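Local coordinates for rieske iron-sulfur protein soxF (Sulfolobus acidocaldarius, PDB 1JM1) that carries a Rieske [2Fe-2S] cluster and probably passes electrons along the respiratory chain of this archaeon, at residues P11-A16 against Y33-P38; L39-C44 against L185-R190; I57-N62 against T77-G82; P149-D154 against I162-T167. All coordinates share one frame; numbering follows the deposited sequence.

Contact 1 (P11-A16 against Y33-P38)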
loop_
_atom_site.group_PDB
_atom_site.type_symbol
_atom_site.label_atom_id
_atom_site.label_comp_id
_atom_site.label_asym_id
_atom_site.label_seq_id
_atom_site.Cartn_x
_atom_site.Cartn_y
_atom_site.Cartn_z
ATOM N N PRO A 11 -12.373 9.146 3.995
ATOM C CA PRO A 11 -13.440 8.699 3.072
ATOM C C PRO A 11 -13.405 7.210 2.906
ATOM O O PRO A 11 -12.387 6.533 3.113
ATOM C CB PRO A 11 -13.080 9.406 1.786
ATOM C CG PRO A 11 -11.595 9.620 1.834
ATOM C CD PRO A 11 -11.234 9.745 3.262
ATOM N N ARG A 12 -14.538 6.656 2.521
ATOM C CA ARG A 12 -14.681 5.284 2.061
ATOM C C ARG A 12 -14.687 5.351 0.536
ATOM O O ARG A 12 -15.602 5.872 -0.068
ATOM C CB ARG A 12 -15.965 4.708 2.639
ATOM C CG ARG A 12 -16.300 3.275 2.196
ATOM C CD ARG A 12 -17.549 2.809 2.947
ATOM N NE ARG A 12 -17.951 1.462 2.542
ATOM C CZ ARG A 12 -17.474 0.376 3.107
ATOM N NH1 ARG A 12 -16.571 0.370 4.092
ATOM N NH2 ARG A 12 -17.923 -0.803 2.645
ATOM N N TYR A 13 -13.645 4.822 -0.108
ATOM C CA TYR A 13 -13.411 4.899 -1.536
ATOM C C TYR A 13 -13.361 3.523 -2.138
ATOM O O TYR A 13 -12.574 2.691 -1.707
ATOM C CB TYR A 13 -12.056 5.628 -1.817
ATOM C CG TYR A 13 -11.538 5.509 -3.220
ATOM C CD1 TYR A 13 -12.275 6.193 -4.207
ATOM C CD2 TYR A 13 -10.428 4.747 -3.619
ATOM C CE1 TYR A 13 -11.846 6.107 -5.527
ATOM C CE2 TYR A 13 -10.036 4.640 -4.942
ATOM C CZ TYR A 13 -10.737 5.336 -5.871
ATOM O OH TYR A 13 -10.346 5.194 -7.227
ATOM N N LYS A 14 -14.143 3.248 -3.186
ATOM C CA LYS A 14 -14.085 1.978 -3.858
ATOM C C LYS A 14 -12.859 1.877 -4.741
ATOM O O LYS A 14 -12.696 2.652 -5.702
ATOM C CB LYS A 14 -15.349 1.828 -4.744
ATOM C CG LYS A 14 -15.424 0.407 -5.318
ATOM C CD LYS A 14 -16.589 0.275 -6.327
ATOM C CE LYS A 14 -17.941 0.680 -5.760
ATOM N NZ LYS A 14 -19.030 0.320 -6.705
ATOM N N VAL A 15 -12.000 0.953 -4.462
ATOM C CA VAL A 15 -10.774 0.732 -5.236
ATOM C C VAL A 15 -11.071 -0.083 -6.482
ATOM O O VAL A 15 -10.701 0.269 -7.596
ATOM C CB VAL A 15 -9.682 0.053 -4.387
ATOM C CG1 VAL A 15 -8.445 -0.218 -5.264
ATOM C CG2 VAL A 15 -9.294 0.897 -3.220
ATOM N N ALA A 16 -11.706 -1.249 -6.284
ATOM C CA ALA A 16 -11.939 -2.217 -7.340
ATOM C C ALA A 16 -12.862 -3.296 -6.791
ATOM O O ALA A 16 -12.950 -3.475 -5.584
ATOM C CB ALA A 16 -10.650 -2.900 -7.796
ATOM N N TYR A 33 -2.170 -3.502 -8.063
ATOM C CA TYR A 33 -3.254 -2.749 -8.655
ATOM C C TYR A 33 -3.199 -1.343 -8.105
ATOM O O TYR A 33 -3.454 -1.116 -6.906
ATOM C CB TYR A 33 -4.583 -3.415 -8.364
ATOM C CG TYR A 33 -5.776 -2.947 -9.082
ATOM C CD1 TYR A 33 -6.223 -3.580 -10.239
ATOM C CD2 TYR A 33 -6.485 -1.801 -8.660
ATOM C CE1 TYR A 33 -7.334 -3.141 -10.932
ATOM C CE2 TYR A 33 -7.618 -1.395 -9.362
ATOM C CZ TYR A 33 -7.995 -2.080 -10.490
ATOM O OH TYR A 33 -9.174 -1.723 -11.174
ATOM N N PHE A 34 -2.871 -0.358 -8.939
ATOM C CA PHE A 34 -2.650 1.006 -8.490
ATOM C C PHE A 34 -3.942 1.776 -8.386
ATOM O O PHE A 34 -4.884 1.535 -9.160
ATOM C CB PHE A 34 -1.683 1.752 -9.419
ATOM C CG PHE A 34 -0.259 1.220 -9.301
ATOM C CD1 PHE A 34 0.164 0.222 -10.160
ATOM C CD2 PHE A 34 0.589 1.723 -8.344
ATOM C CE1 PHE A 34 1.470 -0.242 -10.032
ATOM C CE2 PHE A 34 1.899 1.250 -8.217
ATOM C CZ PHE A 34 2.339 0.273 -9.064
ATOM N N PHE A 35 -3.954 2.729 -7.460
ATOM C CA PHE A 35 -5.079 3.635 -7.253
ATOM C C PHE A 35 -4.537 4.875 -6.529
ATOM O O PHE A 35 -3.330 4.920 -6.217
ATOM C CB PHE A 35 -6.225 2.949 -6.463
ATOM C CG PHE A 35 -5.901 2.532 -5.074
ATOM C CD1 PHE A 35 -6.315 3.266 -3.972
ATOM C CD2 PHE A 35 -5.186 1.365 -4.815
ATOM C CE1 PHE A 35 -6.089 2.844 -2.683
ATOM C CE2 PHE A 35 -4.943 0.940 -3.516
ATOM C CZ PHE A 35 -5.388 1.667 -2.449
ATOM N N ALA A 36 -5.367 5.850 -6.289
ATOM C CA ALA A 36 -5.004 7.027 -5.494
ATOM C C ALA A 36 -5.954 7.131 -4.327
ATOM O O ALA A 36 -7.160 6.862 -4.473
ATOM C CB ALA A 36 -5.084 8.309 -6.303
ATOM N N TYR A 37 -5.433 7.511 -3.157
ATOM C CA TYR A 37 -6.266 7.578 -1.965
ATOM C C TYR A 37 -5.493 8.233 -0.826
ATOM O O TYR A 37 -4.313 7.925 -0.658
ATOM C CB TYR A 37 -6.608 6.145 -1.473
ATOM C CG TYR A 37 -7.462 6.117 -0.224
ATOM C CD1 TYR A 37 -8.836 6.315 -0.279
ATOM C CD2 TYR A 37 -6.863 5.925 1.031
ATOM C CE1 TYR A 37 -9.600 6.323 0.873
ATOM C CE2 TYR A 37 -7.640 5.946 2.176
ATOM C CZ TYR A 37 -9.022 6.149 2.080
ATOM O OH TYR A 37 -9.729 6.160 3.255
ATOM N N PRO A 38 -6.160 9.028 0.026
ATOM C CA PRO A 38 -7.534 9.517 -0.099
ATOM C C PRO A 38 -7.753 10.614 -1.088
ATOM O O PRO A 38 -8.914 10.935 -1.358
ATOM C CB PRO A 38 -7.874 9.949 1.346
ATOM C CG PRO A 38 -6.515 10.409 1.884
ATOM C CD PRO A 38 -5.551 9.424 1.328
HETATM O O HOH W 1 -7.807 6.015 -7.845
HETATM O O HOH W 2 -10.967 -0.014 -10.355
#
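Strand residues 13-16 and 33-36 run antiparallel, at 159°, but their axes stay 8.2 Å apart, so side chains rather than a backbone ladder fill the interval. This is packing between the outermost strands of two antiparallel sheets of the Rieske fold. V15 and A16 form a classic beta bulge opposite I162, and both still face Y33 to P38. The compact branches of V15 suit the flat surface of F35: V15 CG2 sits over one face in a CH-pi contact, 3.9 Å from the F35 ring centroid, while V15 CG1 meets F35 CD2 at 3.7 Å. Y37 carries its ring anti to the backbone N (chi1 179°), which extends the phenol across to the loop before strand 13-16. There Y37 OH donates to P11 O at 2.7 Å, lying in the carbonyl plane with a C=O...donor angle of 154°. The P38 CB carbon covers one face of that same ring, and Y13 CB comes in at its edge, 3.6 Å from Y37 CD1. With a phenylalanine at Y37 the P11 carbonyl would probably lose this donor, leaving the loop held to 33-38 more weakly, by apolar packing. Tyrosines also suit the wetter side, where their hydroxyls recruit water. Water 1 joins Y13 OH to A36 N, and A16 CB rests 3.7 Å from Y33 CE2, beside the point where water 2 links Y33 OH (2.6 Å) to V15 O.

Contact 2 (L39-C44 against L185-R190)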
loop_
_atom_site.group_PDB
_atom_site.type_symbol
_atom_site.label_atom_id
_atom_site.label_comp_id
_atom_site.label_asym_id
_atom_site.label_seq_id
_atom_site.Cartn_x
_atom_site.Cartn_y
_atom_site.Cartn_z
ATOM N N LEU A 39 -6.688 11.242 -1.618
ATOM C CA LEU A 39 -6.753 12.266 -2.596
ATOM C C LEU A 39 -6.213 11.801 -3.908
ATOM O O LEU A 39 -5.370 10.895 -3.979
ATOM C CB LEU A 39 -5.980 13.531 -2.152
ATOM C CG LEU A 39 -6.344 14.098 -0.760
ATOM C CD1 LEU A 39 -5.441 15.304 -0.539
ATOM C CD2 LEU A 39 -7.800 14.392 -0.554
ATOM N N THR A 40 -6.622 12.444 -4.978
ATOM C CA THR A 40 -6.272 11.972 -6.339
ATOM C C THR A 40 -4.867 11.968 -6.576
ATOM O O THR A 40 -4.355 11.208 -7.445
ATOM C CB THR A 40 -7.018 12.764 -7.458
ATOM O OG1 THR A 40 -6.462 14.015 -7.328
ATOM C CG2 THR A 40 -8.479 12.667 -7.184
ATOM N N ASP A 41 -4.012 12.773 -5.976
ATOM C CA ASP A 41 -2.545 12.804 -6.234
ATOM C C ASP A 41 -1.650 11.988 -5.300
ATOM O O ASP A 41 -0.416 12.176 -5.237
ATOM C CB ASP A 41 -2.179 14.365 -6.008
ATOM C CG ASP A 41 -2.356 14.987 -4.594
ATOM O OD1 ASP A 41 -2.659 14.624 -3.410
ATOM O OD2 ASP A 41 -2.223 16.292 -4.257
ATOM N N GLU A 42 -2.242 11.072 -4.573
ATOM C CA GLU A 42 -1.568 10.240 -3.557
ATOM C C GLU A 42 -1.600 8.792 -4.021
ATOM O O GLU A 42 -2.567 8.061 -3.779
ATOM C CB GLU A 42 -2.245 10.389 -2.211
ATOM C CG GLU A 42 -2.073 11.774 -1.594
ATOM C CD GLU A 42 -2.961 12.004 -0.415
ATOM O OE1 GLU A 42 -4.061 11.464 -0.309
ATOM O OE2 GLU A 42 -2.497 12.791 0.515
ATOM N N PRO A 43 -0.569 8.336 -4.719
ATOM C CA PRO A 43 -0.620 7.003 -5.289
ATOM C C PRO A 43 -0.445 5.914 -4.245
ATOM O O PRO A 43 0.346 6.069 -3.317
ATOM C CB PRO A 43 0.552 7.021 -6.311
ATOM C CG PRO A 43 1.535 7.919 -5.646
ATOM C CD PRO A 43 0.701 9.034 -5.014
ATOM N N CYS A 44 -1.164 4.819 -4.454
ATOM C CA CYS A 44 -1.191 3.643 -3.615
ATOM C C CYS A 44 -1.232 2.417 -4.472
ATOM O O CYS A 44 -1.520 2.496 -5.675
ATOM C CB CYS A 44 -2.460 3.668 -2.724
ATOM S SG CYS A 44 -2.583 5.078 -1.600
ATOM N N LEU A 185 -5.277 13.797 4.299
ATOM C CA LEU A 185 -6.383 14.538 3.671
ATOM C C LEU A 185 -5.990 15.933 3.275
ATOM O O LEU A 185 -6.799 16.629 2.646
ATOM C CB LEU A 185 -7.594 14.554 4.632
ATOM C CG LEU A 185 -8.146 13.152 4.983
ATOM C CD1 LEU A 185 -9.076 13.262 6.189
ATOM C CD2 LEU A 185 -8.845 12.537 3.795
ATOM N N LEU A 186 -4.812 16.412 3.649
ATOM C CA LEU A 186 -4.347 17.723 3.234
ATOM C C LEU A 186 -3.822 17.689 1.794
ATOM O O LEU A 186 -3.099 16.762 1.412
ATOM C CB LEU A 186 -3.235 18.200 4.151
ATOM C CG LEU A 186 -3.651 18.341 5.629
ATOM C CD1 LEU A 186 -2.408 18.665 6.431
ATOM C CD2 LEU A 186 -4.721 19.422 5.832
ATOM N N TYR A 187 -4.155 18.693 1.036
ATOM C CA TYR A 187 -3.666 18.882 -0.333
ATOM C C TYR A 187 -2.317 19.543 -0.285
ATOM O O TYR A 187 -2.108 20.652 0.178
ATOM C CB TYR A 187 -4.670 19.778 -1.084
ATOM C CG TYR A 187 -4.187 20.076 -2.502
ATOM C CD1 TYR A 187 -4.131 19.127 -3.519
ATOM C CD2 TYR A 187 -3.796 21.358 -2.788
ATOM C CE1 TYR A 187 -3.701 19.415 -4.790
ATOM C CE2 TYR A 187 -3.339 21.689 -4.063
ATOM C CZ TYR A 187 -3.305 20.686 -4.976
ATOM O OH TYR A 187 -2.885 21.087 -6.231
ATOM N N ASP A 188 -1.328 18.880 -0.876
ATOM C CA ASP A 188 0.031 19.375 -1.061
ATOM C C ASP A 188 0.319 19.400 -2.531
ATOM O O ASP A 188 0.436 18.337 -3.142
ATOM C CB ASP A 188 1.012 18.450 -0.374
ATOM C CG ASP A 188 2.443 18.979 -0.419
ATOM O OD1 ASP A 188 2.710 19.941 -1.157
ATOM O OD2 ASP A 188 3.303 18.347 0.274
ATOM N N PRO A 189 0.478 20.556 -3.142
ATOM C CA PRO A 189 0.789 20.626 -4.550
ATOM C C PRO A 189 2.076 19.897 -4.925
ATOM O O PRO A 189 2.227 19.580 -6.098
ATOM C CB PRO A 189 0.930 22.126 -4.830
ATOM C CG PRO A 189 0.416 22.792 -3.687
ATOM C CD PRO A 189 0.373 21.904 -2.554
ATOM N N ARG A 190 2.996 19.668 -4.013
ATOM C CA ARG A 190 4.196 18.918 -4.347
ATOM C C ARG A 190 3.910 17.456 -4.685
ATOM O O ARG A 190 4.742 16.782 -5.302
ATOM C CB ARG A 190 5.241 19.014 -3.292
ATOM C CG ARG A 190 5.744 20.404 -3.003
ATOM C CD ARG A 190 7.078 20.354 -2.254
ATOM N NE ARG A 190 7.434 21.722 -1.857
ATOM C CZ ARG A 190 8.468 21.971 -1.072
ATOM N NH1 ARG A 190 9.272 20.988 -0.675
ATOM N NH2 ARG A 190 8.702 23.197 -0.699
HETATM O O HOH W 3 -1.806 15.984 -0.941
#
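L39 and D41 reach the segment 185-190 through two different first torsions. In L39 CG stands beside the backbone N (chi1 -52°) and the branch beyond it is extended, which lays methyl CD1 against backbone carbonyls: L39 CD1 is 3.4 Å from L186 O and 3.7 Å from L185 O. In D41 CG is wedged between the backbone N and the carbonyl carbon (chi1 64°), and the carboxylate swings out of the turn. Its OD2 comes 3.5 Å from Y187 CD1, the carboxylate and ring planes being only 7° apart although the two side chains cross at about a right angle. Aspartate suits this place because its short arm also reaches water 3. That water sits 2.9 Å from D41 OD1 and 2.8 Å from L186 O, and accepts from D188 N; it has more candidates to donate to than it has protons, so its bonds to D41 OD1 and L186 O are probably shared with others. Each segment is stiffened from within. L39 to E42 form a type I beta turn, across which E42 OE1 accepts from L39 N at 2.9 Å. On the other side D188 makes an Asx turn, its OD1 taking R190 N at 2.9 Å, while OD2 accepts from G175 N and I176 N. L186 O has a further donor in R178 NH1. The contact thus joins the turn linking strand 32-36 to strand 43-48, where C44 pairs with F35, to the long loop that runs from strand 161-167 to strand 202-203.

Contact 3 (I57-N62 against T77-G82)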
loop_
_atom_site.group_PDB
_atom_site.type_symbol
_atom_site.label_atom_id
_atom_site.label_comp_id
_atom_site.label_asym_id
_atom_site.label_seq_id
_atom_site.Cartn_x
_atom_site.Cartn_y
_atom_site.Cartn_z
ATOM N N ILE A 57 -0.582 -15.450 3.128
ATOM C CA ILE A 57 -0.411 -14.321 4.052
ATOM C C ILE A 57 -1.751 -13.642 4.219
ATOM O O ILE A 57 -2.264 -13.024 3.261
ATOM C CB ILE A 57 0.695 -13.369 3.560
ATOM C CG1 ILE A 57 2.074 -14.101 3.454
ATOM C CG2 ILE A 57 0.796 -12.174 4.480
ATOM C CD1 ILE A 57 2.951 -13.361 2.454
ATOM N N THR A 58 -2.314 -13.727 5.409
ATOM C CA THR A 58 -3.656 -13.231 5.677
ATOM C C THR A 58 -3.683 -12.150 6.747
ATOM O O THR A 58 -4.747 -11.565 6.968
ATOM C CB THR A 58 -4.646 -14.327 6.052
ATOM O OG1 THR A 58 -4.210 -14.968 7.230
ATOM C CG2 THR A 58 -4.757 -15.394 4.946
ATOM N N GLU A 59 -2.580 -11.844 7.403
ATOM C CA GLU A 59 -2.559 -10.829 8.461
ATOM C C GLU A 59 -1.096 -10.385 8.608
ATOM O O GLU A 59 -0.206 -11.229 8.614
ATOM C CB GLU A 59 -3.103 -11.442 9.739
ATOM C CG GLU A 59 -3.227 -10.461 10.891
ATOM C CD GLU A 59 -3.911 -11.106 12.099
ATOM O OE1 GLU A 59 -4.019 -12.341 12.222
ATOM O OE2 GLU A 59 -4.406 -10.351 12.955
ATOM N N ILE A 60 -0.915 -9.081 8.731
ATOM C CA ILE A 60 0.423 -8.493 8.885
ATOM C C ILE A 60 0.321 -7.524 10.077
ATOM O O ILE A 60 -0.753 -7.007 10.411
ATOM C CB ILE A 60 0.941 -7.850 7.640
ATOM C CG1 ILE A 60 0.158 -6.598 7.250
ATOM C CG2 ILE A 60 0.983 -8.823 6.474
ATOM C CD1 ILE A 60 0.540 -5.938 5.957
ATOM N N PRO A 61 1.460 -7.187 10.714
ATOM C CA PRO A 61 1.383 -6.285 11.861
ATOM C C PRO A 61 1.175 -4.858 11.430
ATOM O O PRO A 61 1.560 -4.456 10.343
ATOM C CB PRO A 61 2.774 -6.456 12.534
ATOM C CG PRO A 61 3.431 -7.646 11.902
ATOM C CD PRO A 61 2.804 -7.731 10.511
ATOM N N ASN A 62 0.610 -4.045 12.361
ATOM C CA ASN A 62 0.638 -2.625 12.212
ATOM C C ASN A 62 1.817 -2.080 12.988
ATOM O O ASN A 62 1.722 -1.923 14.225
ATOM C CB ASN A 62 -0.638 -1.935 12.718
ATOM C CG ASN A 62 -0.501 -0.445 12.653
ATOM O OD1 ASN A 62 0.371 0.079 11.919
ATOM N ND2 ASN A 62 -1.314 0.284 13.372
ATOM N N THR A 77 -3.086 -5.133 14.033
ATOM C CA THR A 77 -2.762 -5.916 12.862
ATOM C C THR A 77 -3.687 -5.517 11.748
ATOM O O THR A 77 -4.761 -4.966 11.967
ATOM C CB THR A 77 -2.858 -7.413 13.072
ATOM O OG1 THR A 77 -4.269 -7.732 13.155
ATOM C CG2 THR A 77 -2.107 -7.902 14.332
ATOM N N ILE A 78 -3.223 -5.753 10.533
ATOM C CA ILE A 78 -3.973 -5.497 9.308
ATOM C C ILE A 78 -4.356 -6.841 8.718
ATOM O O ILE A 78 -3.472 -7.649 8.390
ATOM C CB ILE A 78 -3.157 -4.670 8.318
ATOM C CG1 ILE A 78 -2.684 -3.353 8.901
ATOM C CG2 ILE A 78 -3.975 -4.456 7.012
ATOM C CD1 ILE A 78 -3.649 -2.499 9.351
ATOM N N LYS A 79 -5.643 -7.078 8.607
ATOM C CA LYS A 79 -6.103 -8.334 7.991
ATOM C C LYS A 79 -6.202 -8.155 6.501
ATOM O O LYS A 79 -6.700 -7.144 5.985
ATOM C CB LYS A 79 -7.490 -8.733 8.567
ATOM C CG LYS A 79 -7.333 -9.202 10.094
ATOM C CD LYS A 79 -8.491 -9.900 10.645
ATOM C CE LYS A 79 -8.228 -10.452 12.051
ATOM N NZ LYS A 79 -7.510 -9.421 12.835
ATOM N N GLY A 80 -5.757 -9.160 5.756
ATOM C CA GLY A 80 -5.954 -9.187 4.336
ATOM C C GLY A 80 -7.441 -9.329 4.027
ATOM O O GLY A 80 -8.184 -9.969 4.788
ATOM N N VAL A 81 -7.871 -8.781 2.901
ATOM C CA VAL A 81 -9.282 -8.772 2.582
ATOM C C VAL A 81 -9.604 -9.608 1.335
ATOM O O VAL A 81 -8.720 -10.036 0.575
ATOM C CB VAL A 81 -9.838 -7.325 2.436
ATOM C CG1 VAL A 81 -9.544 -6.531 3.700
ATOM C CG2 VAL A 81 -9.314 -6.637 1.184
ATOM N N GLY A 82 -10.909 -9.810 1.163
ATOM C CA GLY A 82 -11.460 -10.599 0.096
ATOM C C GLY A 82 -11.604 -12.037 0.488
ATOM O O GLY A 82 -11.221 -12.455 1.594
HETATM O O HOH W 4 -7.521 -11.989 6.605
#
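E59 and K79 lie side by side and point the same way from neighbouring strands, while T77 crosses E59 obliquely, so that one carboxylate oxygen gathers both partners. E59 is extended, its CG anti to the backbone N (chi1 -176°), which carries the carboxylate out to T77 and K79. T77 OG1 donates to E59 OE2 at 2.6 Å, meeting the anti lone pair of that oxygen. K79, bent at its last torsion, brings NZ to 3.2 Å from the same E59 OE2, meeting it 58° out of the carboxylate plane as a salt bridge. A valine in place of T77 would probably leave E59 without this short bond and its carboxylate freer to turn about the lysine. Below this polar group the backbones form an antiparallel ribbon. I60 and I78 are a hydrogen-bonded pair, with I60 N to I78 O at 3.0 Å and I78 N to I60 O at 2.8 Å. Their side chains lie on the other face, crossing with I60 CG1 4.0 Å from I78 CB, and pack on I150 and F88. At the end of the ribbon G80 N reaches T58 O at 2.9 Å, and water 4 spans T58 O and G80 O. The ribbon is therefore two-faced: isoleucines turn to the protein interior, whereas the exposed glutamate and lysine, with the partly exposed threonine, line the outer face, where the nearby ammonium and hydroxyl would probably favour an ionised carboxylate.

Contact 4 (P149-D154 against I162-T167)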
loop_
_atom_site.group_PDB
_atom_site.type_symbol
_atom_site.label_atom_id
_atom_site.label_comp_id
_atom_site.label_asym_id
_atom_site.label_seq_id
_atom_site.Cartn_x
_atom_site.Cartn_y
_atom_site.Cartn_z
ATOM N N PRO A 149 3.637 3.357 4.853
ATOM C CA PRO A 149 2.250 3.351 5.313
ATOM C C PRO A 149 1.380 2.330 4.596
ATOM O O PRO A 149 1.493 2.113 3.378
ATOM C CB PRO A 149 1.797 4.793 5.052
ATOM C CG PRO A 149 3.078 5.580 5.196
ATOM C CD PRO A 149 4.125 4.689 4.524
ATOM N N ILE A 150 0.494 1.737 5.378
ATOM C CA ILE A 150 -0.529 0.804 4.941
ATOM C C ILE A 150 -1.839 1.550 4.735
ATOM O O ILE A 150 -2.235 2.371 5.559
ATOM C CB ILE A 150 -0.710 -0.346 5.967
ATOM C CG1 ILE A 150 0.574 -1.156 6.042
ATOM C CG2 ILE A 150 -1.915 -1.209 5.647
ATOM C CD1 ILE A 150 0.624 -2.125 7.231
ATOM N N VAL A 151 -2.521 1.221 3.640
ATOM C CA VAL A 151 -3.870 1.667 3.376
ATOM C C VAL A 151 -4.809 0.566 3.893
ATOM O O VAL A 151 -4.752 -0.585 3.446
ATOM C CB VAL A 151 -4.089 1.931 1.885
ATOM C CG1 VAL A 151 -5.558 2.344 1.642
ATOM C CG2 VAL A 151 -3.131 3.000 1.386
ATOM N N ILE A 152 -5.637 0.939 4.852
ATOM C CA ILE A 152 -6.587 -0.001 5.472
ATOM C C ILE A 152 -7.729 -0.225 4.483
ATOM O O ILE A 152 -8.276 0.734 3.932
ATOM C CB ILE A 152 -7.049 0.537 6.818
ATOM C CG1 ILE A 152 -5.832 0.850 7.701
ATOM C CG2 ILE A 152 -8.033 -0.453 7.458
ATOM C CD1 ILE A 152 -6.274 1.784 8.817
ATOM N N LEU A 153 -8.056 -1.504 4.251
ATOM C CA LEU A 153 -9.084 -1.905 3.340
ATOM C C LEU A 153 -10.248 -2.526 4.056
ATOM O O LEU A 153 -10.119 -3.106 5.135
ATOM C CB LEU A 153 -8.512 -2.926 2.337
ATOM C CG LEU A 153 -7.309 -2.488 1.516
ATOM C CD1 LEU A 153 -6.839 -3.652 0.638
ATOM C CD2 LEU A 153 -7.628 -1.250 0.666
ATOM N N ASP A 154 -11.399 -2.473 3.400
ATOM C CA ASP A 154 -12.636 -3.128 3.834
ATOM C C ASP A 154 -13.243 -3.794 2.593
ATOM O O ASP A 154 -13.534 -3.111 1.592
ATOM C CB ASP A 154 -13.578 -2.135 4.451
ATOM C CG ASP A 154 -14.846 -2.729 5.019
ATOM O OD1 ASP A 154 -14.858 -3.924 5.311
ATOM O OD2 ASP A 154 -15.791 -1.964 5.295
ATOM N N ILE A 162 -13.970 -3.813 -2.952
ATOM C CA ILE A 162 -12.875 -3.500 -2.016
ATOM C C ILE A 162 -12.766 -2.004 -1.851
ATOM O O ILE A 162 -12.600 -1.288 -2.858
ATOM C CB ILE A 162 -11.532 -4.060 -2.555
ATOM C CG1 ILE A 162 -11.591 -5.570 -2.749
ATOM C CG2 ILE A 162 -10.383 -3.655 -1.656
ATOM C CD1 ILE A 162 -10.521 -6.121 -3.687
ATOM N N TYR A 163 -12.868 -1.541 -0.622
ATOM C CA TYR A 163 -12.816 -0.127 -0.293
ATOM C C TYR A 163 -11.526 0.196 0.481
ATOM O O TYR A 163 -11.102 -0.586 1.344
ATOM C CB TYR A 163 -13.998 0.255 0.607
ATOM C CG TYR A 163 -15.327 0.205 -0.121
ATOM C CD1 TYR A 163 -16.048 -0.964 -0.239
ATOM C CD2 TYR A 163 -15.823 1.325 -0.770
ATOM C CE1 TYR A 163 -17.233 -0.972 -0.918
ATOM C CE2 TYR A 163 -17.007 1.312 -1.465
ATOM C CZ TYR A 163 -17.725 0.144 -1.567
ATOM O OH TYR A 163 -18.897 0.156 -2.232
ATOM N N ALA A 164 -10.972 1.370 0.214
ATOM C CA ALA A 164 -9.963 1.971 1.061
ATOM C C ALA A 164 -10.678 2.856 2.081
ATOM O O ALA A 164 -11.551 3.627 1.716
ATOM C CB ALA A 164 -8.991 2.801 0.216
ATOM N N VAL A 165 -10.304 2.696 3.347
ATOM C CA VAL A 165 -11.022 3.357 4.461
ATOM C C VAL A 165 -10.133 4.092 5.432
ATOM O O VAL A 165 -10.653 4.767 6.328
ATOM C CB VAL A 165 -11.942 2.354 5.191
ATOM C CG1 VAL A 165 -12.989 1.817 4.228
ATOM C CG2 VAL A 165 -11.150 1.237 5.865
ATOM N N GLY A 166 -8.810 3.979 5.328
ATOM C CA GLY A 166 -7.942 4.764 6.179
ATOM C C GLY A 166 -6.488 4.438 5.872
ATOM O O GLY A 166 -6.199 3.714 4.947
ATOM N N THR A 167 -5.586 5.000 6.687
ATOM C CA THR A 167 -4.181 4.619 6.658
ATOM C C THR A 167 -3.704 4.458 8.077
ATOM O O THR A 167 -4.292 5.016 9.004
ATOM C CB THR A 167 -3.279 5.605 5.888
ATOM O OG1 THR A 167 -3.167 6.832 6.610
ATOM C CG2 THR A 167 -3.824 5.893 4.498
#
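L153 touches segment 162-167 along nearly its whole side chain. Its CB passes 3.6 Å from Y163 O; CG then stands beside the backbone N (chi1 -57°), which turns the fork across the neighbouring strand. One methyl, L153 CD2, lies over the backbone, 3.6 Å from Y163 O and near A164 CA. The other, L153 CD1, ends 4.2 Å from I162 CG2. The forked end of leucine thus reaches I162, Y163 and A164. On the same face V151 CG1 packs 3.7 Å from A164 CB, the small alanine admitting it closely. The hairpin has a classic beta bulge: two residues, V165 and G166, stand opposite the single I152, with V165 N bonded to I152 O at 2.9 Å and G166 O accepting I152 N at 2.8 Å from well above the carbonyl plane. Beyond it, D154 and Y163 make a regular hydrogen-bonded pair. The carboxylate of D154 forms a salt bridge with R12, and T167 OG1 bonds to A169 O. Strand 161-167 lies between 151-155 and 13-17 in the sheet, while L153 packs on I87 and A89 of strand 87-91 and on L46 of strand 43-48.

In the fold
Contacts 1, 3 and 4 follow one another along the chain, whereas contact 2 spans the long way round, bringing the loop at 185-190 back to 39-44 with contacts 3 and 4 between its ends. Contacts 1 and 4 are closest, centres about 8 Å apart, and share the sheet 13-17, 161-167, 151-155, where V15 pairs with I162. Contacts 1 and 2 meet through the neighbouring strands 32-36 and 43-48, with Y37 N probably bonded to E42 O. Contact 3, a separate two-stranded ribbon, touches contact 4 where V81 packs on L153, but its centre is about 25 Å from that of contact 2. Together they tie the sheets and peripheral loops into one compact domain.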